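Local coordinates for protein exocyst complex component EXO70 (PDB 2B1E) that helps tether secretory vesicles to sites of exocytosis as a subunit of the exocyst complex and takes part in assembling that complex, at residues A[411-422]-A[503-514]. Numbering follows the deposited sequence.
Sequences QRIGFFILMNLT and KTKQYKLSDPSL
Phe415 and Tyr507 carry the aromatic part of this contact. The first torsion of Phe415 (chi1 176°) sets CG opposite the backbone N and beside the carbonyl carbon; the ring reaches out from helix 410-429 and receives Tyr507 CB over one face, a CH-pi contact 3.6 Å from the ring centroid. Met419 CG, one helical turn on, covers the opposite face, while Lys508 O lies in the ring plane at the edge, 3.5 Å from Phe415 CZ. The two rings meet obliquely, planes 47° apart. Arg412 CA sits over a face of the Tyr507 ring, and its guanidinium leads away to Asn307.

Apolar packing continues along the helix: Leu509 CD2 lies obliquely to the Phe415 ring, 3.5 Å from Phe415 CD1, and farther on Leu418 CD2 approaches Leu514 CD1 at 4.2 Å. Leu418 and Leu509 also both touch Met456 of helix 440-473. The contact lies in the all-helical, rod-like fold of Exo70, where the linker between helices 483-504 and 512-537 runs alongside helix 410-429.

Polar contacts lie at both ends. Gln411 NE2 donates to Thr504 OG1 (3.0 Å, N-H...O 144°), which is tilted from the amide plane; that hydroxyl also bonds Leu500 O. A water joins Tyr507 OH to Gln411 OE1, the latter bond weak. At the far end the link passes through water: a second one donates to Thr422 OG1 and accepts from Asp511 N, both at 3.0 Å. Asp511 is the N-cap of helix 512-537: its OD1 accepts from Leu514 N at 3.2 Å, above the carboxylate plane, and from Ser513 OG on the same face.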
loop_
_atom_site.group_PDB
_atom_site.type_symbol
_atom_site.label_atom_id
_atom_site.label_comp_id
_atom_site.label_asym_id
_atom_site.label_seq_id
_atom_site.Cartn_x
_atom_site.Cartn_y
_atom_site.Cartn_z
ATOM N N GLN A 411 34.412 16.391 13.307
ATOM C CA GLN A 411 34.942 15.052 13.526
ATOM C C GLN A 411 33.967 14.197 14.329
ATOM O O GLN A 411 33.635 13.086 13.919
ATOM C CB GLN A 411 36.303 15.112 14.236
ATOM C CG GLN A 411 36.908 13.723 14.495
ATOM C CD GLN A 411 38.349 13.799 14.963
ATOM O OE1 GLN A 411 38.666 14.491 15.931
ATOM N NE2 GLN A 411 39.229 13.088 14.275
ATOM N N ARG A 412 33.498 14.725 15.461
ATOM C CA ARG A 412 32.556 14.002 16.318
ATOM C C ARG A 412 31.182 13.816 15.678
ATOM O O ARG A 412 30.590 12.737 15.776
ATOM C CB ARG A 412 32.382 14.720 17.665
ATOM C CG ARG A 412 31.351 14.032 18.553
ATOM C CD ARG A 412 31.107 14.700 19.902
ATOM N NE ARG A 412 30.091 13.943 20.636
ATOM C CZ ARG A 412 29.639 14.244 21.849
ATOM N NH1 ARG A 412 30.105 15.304 22.500
ATOM N NH2 ARG A 412 28.715 13.480 22.413
ATOM N N ILE A 413 30.661 14.872 15.052
ATOM C CA ILE A 413 29.366 14.786 14.398
ATOM C C ILE A 413 29.469 13.781 13.250
ATOM O O ILE A 413 28.565 12.963 13.043
ATOM C CB ILE A 413 28.912 16.171 13.870
ATOM C CG1 ILE A 413 28.602 17.094 15.055
ATOM C CG2 ILE A 413 27.696 16.009 12.955
ATOM C CD1 ILE A 413 28.499 18.600 14.692
ATOM N N GLY A 414 30.581 13.820 12.524
ATOM C CA GLY A 414 30.760 12.874 11.433
ATOM C C GLY A 414 30.712 11.439 11.936
ATOM O O GLY A 414 30.070 10.569 11.341
ATOM N N PHE A 415 31.397 11.195 13.049
ATOM C CA PHE A 415 31.446 9.867 13.662
ATOM C C PHE A 415 30.044 9.445 14.112
ATOM O O PHE A 415 29.591 8.328 13.836
ATOM C CB PHE A 415 32.402 9.899 14.861
ATOM C CG PHE A 415 32.462 8.601 15.628
ATOM C CD1 PHE A 415 33.126 7.495 15.101
ATOM C CD2 PHE A 415 31.845 8.485 16.871
ATOM C CE1 PHE A 415 33.175 6.282 15.803
ATOM C CE2 PHE A 415 31.889 7.275 17.586
ATOM C CZ PHE A 415 32.557 6.171 17.047
ATOM N N PHE A 416 29.362 10.339 14.821
ATOM C CA PHE A 416 28.008 10.076 15.304
ATOM C C PHE A 416 27.073 9.661 14.159
ATOM O O PHE A 416 26.390 8.635 14.249
ATOM C CB PHE A 416 27.490 11.327 16.036
ATOM C CG PHE A 416 26.043 11.263 16.454
ATOM C CD1 PHE A 416 25.557 10.200 17.225
ATOM C CD2 PHE A 416 25.174 12.290 16.107
ATOM C CE1 PHE A 416 24.227 10.168 17.643
ATOM C CE2 PHE A 416 23.833 12.277 16.520
ATOM C CZ PHE A 416 23.356 11.214 17.290
ATOM N N ILE A 417 27.054 10.423 13.067
ATOM C CA ILE A 417 26.175 10.080 11.951
ATOM C C ILE A 417 26.558 8.725 11.338
ATOM O O ILE A 417 25.689 7.904 11.021
ATOM C CB ILE A 417 26.202 11.166 10.841
ATOM C CG1 ILE A 417 25.831 12.534 11.429
ATOM C CG2 ILE A 417 25.207 10.804 9.729
ATOM C CD1 ILE A 417 24.474 12.552 12.171
ATOM N N LEU A 418 27.853 8.482 11.176
ATOM C CA LEU A 418 28.290 7.215 10.602
ATOM C C LEU A 418 27.934 6.026 11.492
ATOM O O LEU A 418 27.593 4.957 10.986
ATOM C CB LEU A 418 29.791 7.246 10.313
ATOM C CG LEU A 418 30.178 8.107 9.105
ATOM C CD1 LEU A 418 31.663 8.344 9.124
ATOM C CD2 LEU A 418 29.762 7.444 7.809
ATOM N N MET A 419 27.981 6.193 12.812
ATOM C CA MET A 419 27.637 5.065 13.672
ATOM C C MET A 419 26.176 4.696 13.460
ATOM O O MET A 419 25.805 3.519 13.510
ATOM C CB MET A 419 27.894 5.376 15.156
ATOM C CG MET A 419 29.373 5.308 15.578
ATOM S SD MET A 419 30.179 3.683 15.323
ATOM C CE MET A 419 29.418 2.746 16.640
ATOM N N ASN A 420 25.342 5.700 13.214
ATOM C CA ASN A 420 23.938 5.440 12.984
ATOM C C ASN A 420 23.741 4.861 11.582
ATOM O O ASN A 420 23.006 3.889 11.407
ATOM C CB ASN A 420 23.115 6.723 13.175
ATOM C CG ASN A 420 22.961 7.104 14.646
ATOM O OD1 ASN A 420 23.861 7.689 15.258
ATOM N ND2 ASN A 420 21.826 6.758 15.221
ATOM N N LEU A 421 24.399 5.443 10.585
ATOM C CA LEU A 421 24.267 4.932 9.227
ATOM C C LEU A 421 24.756 3.487 9.136
ATOM O O LEU A 421 24.371 2.761 8.225
ATOM C CB LEU A 421 25.044 5.802 8.239
ATOM C CG LEU A 421 24.437 7.170 7.907
ATOM C CD1 LEU A 421 25.428 7.958 7.042
ATOM C CD2 LEU A 421 23.101 6.995 7.182
ATOM N N THR A 422 25.608 3.076 10.073
ATOM C CA THR A 422 26.116 1.708 10.085
ATOM C C THR A 422 24.954 0.748 10.330
ATOM O O THR A 422 24.832 -0.277 9.650
ATOM C CB THR A 422 27.192 1.509 11.172
ATOM O OG1 THR A 422 28.424 2.076 10.721
ATOM C CG2 THR A 422 27.400 0.025 11.464
ATOM N N LYS A 503 42.450 13.266 19.698
ATOM C CA LYS A 503 41.013 13.324 19.520
ATOM C C LYS A 503 40.481 12.183 18.670
ATOM O O LYS A 503 39.416 11.627 18.952
ATOM C CB LYS A 503 40.645 14.673 18.902
ATOM C CG LYS A 503 40.964 15.821 19.840
ATOM C CD LYS A 503 40.660 17.179 19.229
ATOM C CE LYS A 503 40.706 18.244 20.311
ATOM N NZ LYS A 503 40.387 19.581 19.760
ATOM N N THR A 504 41.222 11.830 17.626
ATOM C CA THR A 504 40.789 10.754 16.746
ATOM C C THR A 504 40.631 9.440 17.504
ATOM O O THR A 504 39.812 8.597 17.130
ATOM C CB THR A 504 41.766 10.581 15.579
ATOM O OG1 THR A 504 41.921 11.835 14.912
ATOM C CG2 THR A 504 41.228 9.571 14.578
ATOM N N LYS A 505 41.399 9.275 18.578
ATOM C CA LYS A 505 41.327 8.056 19.390
ATOM C C LYS A 505 39.989 7.924 20.109
ATOM O O LYS A 505 39.581 6.824 20.477
ATOM C CB LYS A 505 42.465 8.031 20.416
ATOM C CG LYS A 505 43.830 7.745 19.808
ATOM C CD LYS A 505 44.921 7.775 20.862
ATOM C CE LYS A 505 46.310 7.637 20.246
ATOM N NZ LYS A 505 47.361 7.749 21.305
ATOM N N GLN A 506 39.300 9.043 20.288
ATOM C CA GLN A 506 38.007 9.047 20.978
ATOM C C GLN A 506 36.853 8.496 20.139
ATOM O O GLN A 506 35.760 8.267 20.659
ATOM C CB GLN A 506 37.665 10.476 21.433
ATOM C CG GLN A 506 38.833 11.204 22.110
ATOM C CD GLN A 506 38.499 12.632 22.527
ATOM O OE1 GLN A 506 37.600 13.257 21.971
ATOM N NE2 GLN A 506 39.241 13.161 23.488
ATOM N N TYR A 507 37.091 8.268 18.850
ATOM C CA TYR A 507 36.039 7.768 17.969
ATOM C C TYR A 507 36.427 6.443 17.331
ATOM O O TYR A 507 37.214 6.400 16.397
ATOM C CB TYR A 507 35.738 8.820 16.900
ATOM C CG TYR A 507 35.538 10.188 17.509
ATOM C CD1 TYR A 507 34.452 10.443 18.343
ATOM C CD2 TYR A 507 36.490 11.196 17.340
ATOM C CE1 TYR A 507 34.321 11.664 19.005
ATOM C CE2 TYR A 507 36.365 12.423 17.996
ATOM C CZ TYR A 507 35.282 12.645 18.828
ATOM O OH TYR A 507 35.172 13.833 19.510
ATOM N N LYS A 508 35.861 5.355 17.837
ATOM C CA LYS A 508 36.193 4.041 17.317
ATOM C C LYS A 508 35.071 3.452 16.475
ATOM O O LYS A 508 34.032 3.040 16.997
ATOM C CB LYS A 508 36.557 3.112 18.484
ATOM C CG LYS A 508 37.718 3.649 19.339
ATOM C CD LYS A 508 38.107 2.700 20.472
ATOM C CE LYS A 508 39.112 3.347 21.435
ATOM N NZ LYS A 508 40.392 3.778 20.789
ATOM N N LEU A 509 35.277 3.443 15.158
ATOM C CA LEU A 509 34.287 2.897 14.237
ATOM C C LEU A 509 34.327 1.378 14.337
ATOM O O LEU A 509 35.375 0.795 14.606
ATOM C CB LEU A 509 34.585 3.337 12.798
ATOM C CG LEU A 509 34.425 4.825 12.460
ATOM C CD1 LEU A 509 35.031 5.125 11.089
ATOM C CD2 LEU A 509 32.951 5.200 12.482
ATOM N N SER A 510 33.181 0.743 14.122
ATOM C CA SER A 510 33.085 -0.708 14.197
ATOM C C SER A 510 33.176 -1.345 12.813
ATOM O O SER A 510 33.844 -2.366 12.633
ATOM C CB SER A 510 31.766 -1.106 14.859
ATOM O OG SER A 510 31.627 -0.486 16.128
ATOM N N ASP A 511 32.505 -0.733 11.842
ATOM C CA ASP A 511 32.487 -1.233 10.470
ATOM C C ASP A 511 33.888 -1.209 9.862
ATOM O O ASP A 511 34.523 -0.160 9.775
ATOM C CB ASP A 511 31.522 -0.383 9.634
ATOM C CG ASP A 511 31.293 -0.942 8.244
ATOM O OD1 ASP A 511 32.265 -1.092 7.488
ATOM O OD2 ASP A 511 30.126 -1.221 7.901
ATOM N N PRO A 512 34.386 -2.374 9.422
ATOM C CA PRO A 512 35.723 -2.459 8.825
ATOM C C PRO A 512 35.909 -1.655 7.539
ATOM O O PRO A 512 36.964 -1.064 7.329
ATOM C CB PRO A 512 35.919 -3.966 8.618
ATOM C CG PRO A 512 34.523 -4.457 8.394
ATOM C CD PRO A 512 33.731 -3.696 9.436
ATOM N N SER A 513 34.897 -1.614 6.680
ATOM C CA SER A 513 35.048 -0.865 5.438
ATOM C C SER A 513 35.209 0.623 5.750
ATOM O O SER A 513 35.998 1.312 5.105
ATOM C CB SER A 513 33.854 -1.096 4.499
ATOM O OG SER A 513 32.670 -0.500 5.001
ATOM N N LEU A 514 34.477 1.122 6.742
ATOM C CA LEU A 514 34.615 2.537 7.093
ATOM C C LEU A 514 35.991 2.827 7.677
ATOM O O LEU A 514 36.576 3.863 7.396
ATOM C CB LEU A 514 33.530 2.961 8.085
ATOM C CG LEU A 514 32.151 3.158 7.461
ATOM C CD1 LEU A 514 31.140 3.550 8.531
ATOM C CD2 LEU A 514 32.249 4.218 6.377
HETATM O O HOH W 1 36.857 15.788 18.494
HETATM O O HOH W 2 30.951 1.725 12.392
HETATM O O HOH W 3 28.207 0.968 7.415
#